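Long-range contacts in epimerase (Methylomonas sp. DH-1, PDB 7CJ5), which catalyses the manganese-dependent C3 epimerisation of ketoses, acting best on L-ribulose and also interconverting D-allulose and D-fructose: residues D38-A43 with L64-S69; G117-P122 with E158-N163. All blocks are in the same frame, centred on the assembly; numbering follows the deposited sequence.

The two contacts illustrate how the wall of a TIM barrel and the loops above it both bring residues to one substrate. Contact 1 (38-43 with 64-69) comes first along the chain and closes before contact 2 opens; it pairs the second and third of the eight parallel strands. Contact 2 (117-122 with 158-163) joins the loops that follow strands 107-112 and 148-152, the fourth and fifth. The centres of contact 1 and contact 2 lie about 26 Å apart, on opposite sides of the chain's centre. The nearest atoms of contact 1 and contact 2 are about 11 Å apart, with no touch. What they share is the bound D-fructose, gripped by S69 from contact 1 and E158 from contact 2; contact 2 also meets the second subunit of the homodimer.

Contact 1 of 2, residues D38-A43 with L64-S69; sequences DYIEIA and LRAHAS. With BDF (beta-D-fructopyranose), chain F; FUD (D-fructose), chain D.
S69 OG donates a short hydrogen bond to E41 OE2 (2.6 Å), on the anti side of the carboxylate, in the tight, buried part of the contact. S69 OG in turn accepts from D-fructose O6 at 2.9 Å. E41 gets there with CG anti to the backbone N (chi1 -175°), while its OE1 is bonded to Y209, T244 and the manganese ligand H211, a second-shell role. An alanine in its place is likely to leave S69 free to turn away from the sugar and H211 without this partner. Also buried, the edge of H67 meets the face of Y39, with H67 CD2 3.6 Å above the ring centre; E8 holds H67 NE2 and T244 the Y39 hydroxyl. The two segments are parallel neighbours in the TIM barrel, joined through helix 52-61 as a beta-alpha-beta unit, and I42 N to H67 O (2.9 Å) is a nearly straight rung of their ladder. On the outer face, I42 CD1 packs on A66 CB and I40 on helix 22-35. At the partly exposed end the grip slackens: R65 N to D38 O is weak at 3.4 Å, R65 salt-bridges E8, and the D38 carboxylate binds O3 and O4 of a beta-D-fructopyranose.

Contact 2 of 2, residues G117-P122 with E158-N163; sequences GKYPGP and ETNIMN. With FUD (D-fructose), chain D.
N160 lays its side-chain amide flat over one face of the Y119 ring, the two planes only 8° apart. The amide lies along the CG-CD1 side of the ring: N160 ND2 sits 3.4 Å from Y119 CG, while N160 OD1 rides above the ring, displaced toward its rim, 3.4 Å from Y119 CD1. What settles the rotation of the amide is the carbonyl of G121, which takes a hydrogen bond from N160 ND2 at 2.9 Å to G121 O, the oxygen lying in the amide plane and the donor in the carbonyl plane. N160 reaches this place with CG between its backbone N and carbonyl carbon (chi1 59°), directing the amide across to the other loop, and W264 of the second subunit packs against it as well. Y119 is fixed at its far end, where the hydroxyl bonds to D77 and the backbone of A115, and T159 CA meets the edge of its ring.

E158, third in buried surface, joins through its backbone: G117 N donates to E158 O at 2.9 Å, a nearly straight bond that approaches from above the carbonyl plane. The E158 side chain leaves on the side away from the 117-122 loop, and its carboxylate lies in the sugar site. There E158 OE1 accepts from fructose O1 at 2.5 Å, while OE2 is bonded to Y157 OH of the second subunit, so a residue that binds the sugar is itself held from across the dimer interface. Loops that follow the strands at the C-terminal end of the barrel, one of them supplying a substrate-binding residue, are the usual setting of the active site in a TIM barrel enzyme.

Contact 1 of 2, residues D38-A43 with L64-S69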
ATOM      1  N   ASP A  38      21.211   8.775  17.174  1.00 14.49           N
ATOM      2  CA  ASP A  38      21.722  10.152  17.391  1.00 16.54           C
ATOM      3  C   ASP A  38      20.569  11.072  17.800  1.00 15.48           C
ATOM      4  O   ASP A  38      20.828  12.085  18.499  1.00 15.78           O
ATOM      5  CB  ASP A  38      22.388  10.677  16.118  1.00 16.04           C
ATOM      6  CG  ASP A  38      23.506   9.780  15.632  1.00 16.20           C
ATOM      7  OD1 ASP A  38      24.433   9.536  16.426  1.00 17.74           O
ATOM      8  OD2 ASP A  38      23.444   9.342  14.467  1.00 16.44           O
ATOM      9  N   TYR A  39      19.346  10.746  17.382  1.00 14.31           N
ATOM     10  CA  TYR A  39      18.161  11.603  17.634  1.00 14.99           C
ATOM     11  C   TYR A  39      16.918  10.727  17.753  1.00 14.95           C
ATOM     12  O   TYR A  39      16.922   9.555  17.323  1.00 14.47           O
ATOM     13  CB  TYR A  39      17.996  12.684  16.557  1.00 15.66           C
ATOM     14  CG  TYR A  39      17.577  12.196  15.192  1.00 15.89           C
ATOM     15  CD1 TYR A  39      18.521  11.838  14.243  1.00 15.81           C
ATOM     16  CD2 TYR A  39      16.239  12.084  14.845  1.00 16.27           C
ATOM     17  CE1 TYR A  39      18.149  11.383  12.991  1.00 15.81           C
ATOM     18  CE2 TYR A  39      15.849  11.634  13.594  1.00 15.41           C
ATOM     19  CZ  TYR A  39      16.808  11.270  12.668  1.00 15.20           C
ATOM     20  OH  TYR A  39      16.438  10.794  11.447  1.00 17.09           O
ATOM     21  N   ILE A  40      15.891  11.302  18.366  1.00 15.07           N
ATOM     22  CA  ILE A  40      14.515  10.745  18.366  1.00 15.71           C
ATOM     23  C   ILE A  40      13.680  11.615  17.430  1.00 14.95           C
ATOM     24  O   ILE A  40      13.825  12.861  17.467  1.00 14.21           O
ATOM     25  CB  ILE A  40      13.913  10.680  19.781  1.00 17.40           C
ATOM     26  CG1 ILE A  40      12.503  10.087  19.749  1.00 18.35           C
ATOM     27  CG2 ILE A  40      13.943  12.041  20.463  1.00 17.76           C
ATOM     28  CD1 ILE A  40      12.083   9.485  21.061  1.00 18.56           C
ATOM     29  N   GLU A  41      12.882  10.969  16.588  1.00 14.79           N
ATOM     30  CA  GLU A  41      11.858  11.646  15.763  1.00 14.08           C
ATOM     31  C   GLU A  41      10.559  11.653  16.574  1.00 13.61           C
ATOM     32  O   GLU A  41       9.947  10.586  16.758  1.00 15.27           O
ATOM     33  CB  GLU A  41      11.705  10.953  14.418  1.00 14.74           C
ATOM     34  CG  GLU A  41      10.746  11.685  13.495  1.00 14.90           C
ATOM     35  CD  GLU A  41      10.627  11.041  12.131  1.00 15.29           C
ATOM     36  OE1 GLU A  41      11.677  10.783  11.529  1.00 17.37           O
ATOM     37  OE2 GLU A  41       9.492  10.780  11.693  1.00 17.66           O
ATOM     38  N   ILE A  42      10.183  12.812  17.092  1.00 15.12           N
ATOM     39  CA  ILE A  42       8.991  12.949  17.974  1.00 15.50           C
ATOM     40  C   ILE A  42       7.757  13.127  17.098  1.00 15.54           C
ATOM     41  O   ILE A  42       7.802  13.971  16.205  1.00 16.54           O
ATOM     42  CB  ILE A  42       9.165  14.106  18.964  1.00 16.58           C
ATOM     43  CG1 ILE A  42      10.408  13.899  19.830  1.00 17.84           C
ATOM     44  CG2 ILE A  42       7.902  14.276  19.793  1.00 17.62           C
ATOM     45  CD1 ILE A  42      10.773  15.106  20.660  1.00 19.15           C
ATOM     46  N   ALA A  43       6.714  12.335  17.343  1.00 16.49           N
ATOM     47  CA  ALA A  43       5.443  12.390  16.589  1.00 18.98           C
ATOM     48  C   ALA A  43       4.606  13.534  17.169  1.00 19.99           C
ATOM     49  O   ALA A  43       4.284  13.479  18.362  1.00 22.10           O
ATOM     50  CB  ALA A  43       4.737  11.058  16.667  1.00 18.99           C
ATOM     51  N   LEU A  64      20.418  13.468  23.830  1.00 21.13           N
ATOM     52  CA  LEU A  64      19.830  13.061  22.539  1.00 20.31           C
ATOM     53  C   LEU A  64      19.265  14.305  21.844  1.00 18.95           C
ATOM     54  O   LEU A  64      18.674  15.170  22.523  1.00 19.98           O
ATOM     55  CB  LEU A  64      18.747  12.015  22.816  1.00 20.37           C
ATOM     56  CG  LEU A  64      18.401  11.095  21.645  1.00 20.44           C
ATOM     57  CD1 LEU A  64      19.556  10.162  21.302  1.00 20.51           C
ATOM     58  CD2 LEU A  64      17.151  10.300  21.961  1.00 18.25           C
ATOM     59  N   ARG A  65      19.455  14.389  20.534  1.00 18.98           N
ATOM     60  CA  ARG A  65      18.840  15.434  19.679  1.00 18.14           C
ATOM     61  C   ARG A  65      17.435  14.971  19.298  1.00 17.21           C
ATOM     62  O   ARG A  65      17.123  13.783  19.521  1.00 16.94           O
ATOM     63  CB  ARG A  65      19.707  15.680  18.443  1.00 19.54           C
ATOM     64  CG  ARG A  65      21.096  16.195  18.793  1.00 22.95           C
ATOM     65  CD  ARG A  65      21.787  16.766  17.584  1.00 25.23           C
ATOM     66  NE  ARG A  65      22.152  15.759  16.605  1.00 26.96           N
ATOM     67  CZ  ARG A  65      23.176  14.918  16.725  1.00 29.42           C
ATOM     68  NH1 ARG A  65      23.932  14.939  17.811  1.00 34.59           N
ATOM     69  NH2 ARG A  65      23.444  14.055  15.758  1.00 25.75           N
ATOM     70  N   ALA A  66      16.630  15.881  18.751  1.00 16.95           N
ATOM     71  CA  ALA A  66      15.243  15.608  18.327  1.00 16.43           C
ATOM     72  C   ALA A  66      14.976  16.274  16.981  1.00 15.85           C
ATOM     73  O   ALA A  66      15.444  17.407  16.762  1.00 17.18           O
ATOM     74  CB  ALA A  66      14.270  16.096  19.366  1.00 17.25           C
ATOM     75  N   HIS A  67      14.249  15.566  16.121  1.00 15.16           N
ATOM     76  CA  HIS A  67      13.497  16.129  14.975  1.00 15.15           C
ATOM     77  C   HIS A  67      12.036  15.749  15.196  1.00 14.84           C
ATOM     78  O   HIS A  67      11.750  15.080  16.214  1.00 14.22           O
ATOM     79  CB  HIS A  67      14.062  15.630  13.642  1.00 15.04           C
ATOM     80  CG  HIS A  67      15.473  16.038  13.392  1.00 15.55           C
ATOM     81  ND1 HIS A  67      15.869  17.368  13.374  1.00 17.16           N
ATOM     82  CD2 HIS A  67      16.572  15.301  13.118  1.00 15.91           C
ATOM     83  CE1 HIS A  67      17.164  17.432  13.107  1.00 17.52           C
ATOM     84  NE2 HIS A  67      17.624  16.170  12.942  1.00 16.51           N
ATOM     85  N   ALA A  68      11.135  16.187  14.325  1.00 15.54           N
ATOM     86  CA  ALA A  68       9.696  15.900  14.491  1.00 16.14           C
ATOM     87  C   ALA A  68       9.079  15.531  13.148  1.00 15.68           C
ATOM     88  O   ALA A  68       9.529  16.034  12.104  1.00 18.06           O
ATOM     89  CB  ALA A  68       8.983  17.074  15.122  1.00 16.68           C
ATOM     90  N   SER A  69       8.068  14.674  13.208  1.00 16.64           N
ATOM     91  CA  SER A  69       7.188  14.326  12.072  1.00 16.71           C
ATOM     92  C   SER A  69       5.747  14.390  12.562  1.00 15.50           C
ATOM     93  O   SER A  69       5.497  14.294  13.788  1.00 16.84           O
ATOM     94  CB  SER A  69       7.523  12.977  11.496  1.00 16.89           C
ATOM     95  OG  SER A  69       7.332  11.952  12.457  1.00 18.56           O
TER
HETATM   96  C1  BDF F 304      27.086   9.046  11.324  1.00 30.66           C
HETATM   97  C2  BDF F 304      27.783   8.679  12.625  1.00 30.60           C
HETATM   98  C3  BDF F 304      26.930   9.024  13.857  1.00 28.74           C
HETATM   99  C4  BDF F 304      27.747   8.817  15.128  1.00 32.70           C
HETATM  100  C5  BDF F 304      29.017   9.648  15.070  1.00 33.75           C
HETATM  101  C6  BDF F 304      29.792   9.300  13.815  1.00 34.41           C
HETATM  102  O1  BDF F 304      27.820   8.497  10.237  1.00 31.97           O
HETATM  103  O2  BDF F 304      28.058   7.299  12.662  1.00 31.86           O
HETATM  104  O3  BDF F 304      25.774   8.195  13.875  1.00 28.34           O
HETATM  105  O4  BDF F 304      26.973   9.168  16.276  1.00 32.10           O
HETATM  106  O5  BDF F 304      28.694  11.041  15.053  1.00 31.74           O
HETATM  107  O6  BDF F 304      28.987   9.451  12.632  1.00 31.35           O
HETATM  108  C1  FUD D 302       3.186   6.512   7.758  1.00 14.48           C
HETATM  109  C2  FUD D 302       4.645   6.875   7.806  1.00 16.63           C
HETATM  110  C3  FUD D 302       5.133   7.700   8.970  1.00 18.53           C
HETATM  111  C4  FUD D 302       4.117   8.819   9.081  1.00 21.00           C
HETATM  112  C5  FUD D 302       4.144   9.698  10.329  1.00 26.88           C
HETATM  113  C6  FUD D 302       5.145   9.315  11.401  1.00 26.06           C
HETATM  114  O1  FUD D 302       2.968   5.402   6.884  1.00 14.63           O
HETATM  115  O2  FUD D 302       5.403   6.495   6.923  1.00 14.70           O
HETATM  116  O3  FUD D 302       6.445   8.211   8.720  1.00 18.06           O
HETATM  117  O4  FUD D 302       4.309   9.590   7.910  1.00 23.58           O
HETATM  118  O5  FUD D 302       4.307  11.062   9.944  1.00 36.78           O
HETATM  119  O6  FUD D 302       4.976  10.242  12.507  1.00 35.60           O

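Contact 2 of 2, residues G117-P122 with E158-N163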
ATOM      1  N   GLY A 117      -3.988   9.270   5.395  1.00 14.77           N
ATOM      2  CA  GLY A 117      -5.015   8.221   5.314  1.00 15.76           C
ATOM      3  C   GLY A 117      -5.600   8.063   3.927  1.00 14.34           C
ATOM      4  O   GLY A 117      -5.071   8.660   2.972  1.00 13.20           O
ATOM      5  N   LYS A 118      -6.672   7.276   3.838  1.00 14.67           N
ATOM      6  CA  LYS A 118      -7.225   6.772   2.560  1.00 16.39           C
ATOM      7  C   LYS A 118      -8.288   7.742   2.040  1.00 16.09           C
ATOM      8  O   LYS A 118      -9.446   7.663   2.489  1.00 20.27           O
ATOM      9  CB  LYS A 118      -7.823   5.383   2.767  1.00 18.11           C
ATOM     10  CG  LYS A 118      -8.053   4.580   1.493  1.00 20.21           C
ATOM     11  CD  LYS A 118      -8.589   3.188   1.781  1.00 19.97           C
ATOM     12  CE  LYS A 118      -8.788   2.357   0.531  1.00 20.52           C
ATOM     13  NZ  LYS A 118      -9.941   2.839  -0.251  1.00 22.46           N
ATOM     14  N   TYR A 119      -7.922   8.592   1.092  1.00 13.94           N
ATOM     15  CA  TYR A 119      -8.874   9.511   0.432  1.00 13.56           C
ATOM     16  C   TYR A 119      -9.833   8.657  -0.389  1.00 13.47           C
ATOM     17  O   TYR A 119      -9.436   7.619  -0.908  1.00 13.47           O
ATOM     18  CB  TYR A 119      -8.118  10.551  -0.391  1.00 13.35           C
ATOM     19  CG  TYR A 119      -7.512  11.666   0.425  1.00 14.39           C
ATOM     20  CD1 TYR A 119      -6.193  11.623   0.843  1.00 13.80           C
ATOM     21  CD2 TYR A 119      -8.260  12.778   0.773  1.00 13.96           C
ATOM     22  CE1 TYR A 119      -5.627  12.664   1.564  1.00 14.94           C
ATOM     23  CE2 TYR A 119      -7.709  13.828   1.492  1.00 14.37           C
ATOM     24  CZ  TYR A 119      -6.389  13.771   1.900  1.00 14.79           C
ATOM     25  OH  TYR A 119      -5.844  14.816   2.600  1.00 13.29           O
ATOM     26  N   PRO A 120     -11.122   9.050  -0.476  1.00 14.02           N
ATOM     27  CA  PRO A 120     -12.124   8.301  -1.238  1.00 15.36           C
ATOM     28  C   PRO A 120     -12.107   8.563  -2.752  1.00 15.69           C
ATOM     29  O   PRO A 120     -12.862   7.930  -3.468  1.00 17.93           O
ATOM     30  CB  PRO A 120     -13.444   8.816  -0.635  1.00 15.03           C
ATOM     31  CG  PRO A 120     -13.130  10.241  -0.223  1.00 14.68           C
ATOM     32  CD  PRO A 120     -11.688  10.208   0.235  1.00 14.75           C
ATOM     33  N   GLY A 121     -11.246   9.480  -3.201  1.00 14.59           N
ATOM     34  CA  GLY A 121     -11.163   9.891  -4.609  1.00 15.60           C
ATOM     35  C   GLY A 121      -9.893  10.681  -4.882  1.00 14.14           C
ATOM     36  O   GLY A 121      -9.174  11.055  -3.959  1.00 13.40           O
ATOM     37  N   PRO A 122      -9.586  10.931  -6.170  1.00 13.92           N
ATOM     38  CA  PRO A 122      -8.371  11.645  -6.550  1.00 14.26           C
ATOM     39  C   PRO A 122      -8.417  13.096  -6.056  1.00 15.31           C
ATOM     40  O   PRO A 122      -9.502  13.631  -5.854  1.00 17.97           O
ATOM     41  CB  PRO A 122      -8.352  11.574  -8.090  1.00 15.69           C
ATOM     42  CG  PRO A 122      -9.785  11.295  -8.486  1.00 16.61           C
ATOM     43  CD  PRO A 122     -10.404  10.534  -7.328  1.00 15.26           C
ATOM     44  N   GLU A 158      -2.412   6.317   1.681  1.00 12.31           N
ATOM     45  CA  GLU A 158      -2.087   7.250   2.794  1.00 12.68           C
ATOM     46  C   GLU A 158      -2.065   8.707   2.326  1.00 12.42           C
ATOM     47  O   GLU A 158      -2.103   9.592   3.208  1.00 13.41           O
ATOM     48  CB  GLU A 158      -0.781   6.838   3.469  1.00 13.67           C
ATOM     49  CG  GLU A 158      -0.876   5.480   4.150  1.00 14.53           C
ATOM     50  CD  GLU A 158       0.302   5.144   5.044  1.00 14.57           C
ATOM     51  OE1 GLU A 158       0.963   6.091   5.520  1.00 14.92           O
ATOM     52  OE2 GLU A 158       0.566   3.938   5.245  1.00 14.72           O
ATOM     53  N   THR A 159      -2.028   8.954   1.014  1.00 11.41           N
ATOM     54  CA  THR A 159      -2.270  10.290   0.402  1.00 12.25           C
ATOM     55  C   THR A 159      -2.667  10.118  -1.066  1.00 11.47           C
ATOM     56  O   THR A 159      -2.270   9.093  -1.674  1.00 11.21           O
ATOM     57  CB  THR A 159      -1.038  11.208   0.459  1.00 12.28           C
ATOM     58  OG1 THR A 159      -1.442  12.509   0.016  1.00 11.14           O
ATOM     59  CG2 THR A 159       0.095  10.711  -0.418  1.00 12.02           C
ATOM     60  N   ASN A 160      -3.380  11.107  -1.609  1.00 12.85           N
ATOM     61  CA  ASN A 160      -3.720  11.225  -3.053  1.00 13.08           C
ATOM     62  C   ASN A 160      -2.938  12.384  -3.687  1.00 13.19           C
ATOM     63  O   ASN A 160      -3.186  12.703  -4.878  1.00 14.12           O
ATOM     64  CB  ASN A 160      -5.228  11.389  -3.256  1.00 13.71           C
ATOM     65  CG  ASN A 160      -5.827  12.604  -2.577  1.00 13.64           C
ATOM     66  OD1 ASN A 160      -5.130  13.379  -1.925  1.00 12.58           O
ATOM     67  ND2 ASN A 160      -7.125  12.789  -2.748  1.00 13.42           N
ATOM     68  N   ILE A 161      -2.017  13.009  -2.950  1.00 12.82           N
ATOM     69  CA  ILE A 161      -1.333  14.240  -3.443  1.00 13.31           C
ATOM     70  C   ILE A 161      -0.066  13.859  -4.209  1.00 15.06           C
ATOM     71  O   ILE A 161       0.094  14.334  -5.347  1.00 18.21           O
ATOM     72  CB  ILE A 161      -1.056  15.213  -2.285  1.00 12.31           C
ATOM     73  CG1 ILE A 161      -2.369  15.757  -1.712  1.00 12.96           C
ATOM     74  CG2 ILE A 161      -0.123  16.329  -2.731  1.00 13.69           C
ATOM     75  CD1 ILE A 161      -3.121  16.655  -2.669  1.00 13.60           C
ATOM     76  N   MET A 162       0.811  13.056  -3.606  1.00 16.80           N
ATOM     77  CA  MET A 162       2.090  12.650  -4.239  1.00 17.69           C
ATOM     78  C   MET A 162       2.521  11.296  -3.686  1.00 16.69           C
ATOM     79  O   MET A 162       2.590  11.138  -2.450  1.00 16.47           O
ATOM     80  CB  MET A 162       3.186  13.690  -4.007  1.00 22.34           C
ATOM     81  CG  MET A 162       3.212  14.230  -2.611  1.00 22.54           C
ATOM     82  SD  MET A 162       4.262  15.692  -2.510  1.00 34.48           S
ATOM     83  CE  MET A 162       5.340  15.115  -1.213  1.00 23.41           C
ATOM     84  N   ASN A 163       2.787  10.356  -4.591  1.00 14.65           N
ATOM     85  CA  ASN A 163       3.038   8.939  -4.250  1.00 13.79           C
ATOM     86  C   ASN A 163       4.451   8.536  -4.681  1.00 14.18           C
ATOM     87  O   ASN A 163       4.912   7.519  -4.191  1.00 15.55           O
ATOM     88  CB  ASN A 163       1.972   8.035  -4.865  1.00 13.38           C
ATOM     89  CG  ASN A 163       0.567   8.330  -4.375  1.00 13.44           C
ATOM     90  OD1 ASN A 163      -0.370   8.317  -5.174  1.00 14.12           O
ATOM     91  ND2 ASN A 163       0.407   8.589  -3.082  1.00 11.79           N
TER
HETATM   92  C1  FUD D 302       3.186   6.512   7.758  1.00 14.48           C
HETATM   93  C2  FUD D 302       4.645   6.875   7.806  1.00 16.63           C
HETATM   94  C3  FUD D 302       5.133   7.700   8.970  1.00 18.53           C
HETATM   95  C4  FUD D 302       4.117   8.819   9.081  1.00 21.00           C
HETATM   96  C5  FUD D 302       4.144   9.698  10.329  1.00 26.88           C
HETATM   97  C6  FUD D 302       5.145   9.315  11.401  1.00 26.06           C
HETATM   98  O1  FUD D 302       2.968   5.402   6.884  1.00 14.63           O
HETATM   99  O2  FUD D 302       5.403   6.495   6.923  1.00 14.70           O
HETATM  100  O3  FUD D 302       6.445   8.211   8.720  1.00 18.06           O
HETATM  101  O4  FUD D 302       4.309   9.590   7.910  1.00 23.58           O
HETATM  102  O5  FUD D 302       4.307  11.062   9.944  1.00 36.78           O
HETATM  103  O6  FUD D 302       4.976  10.242  12.507  1.00 35.60           O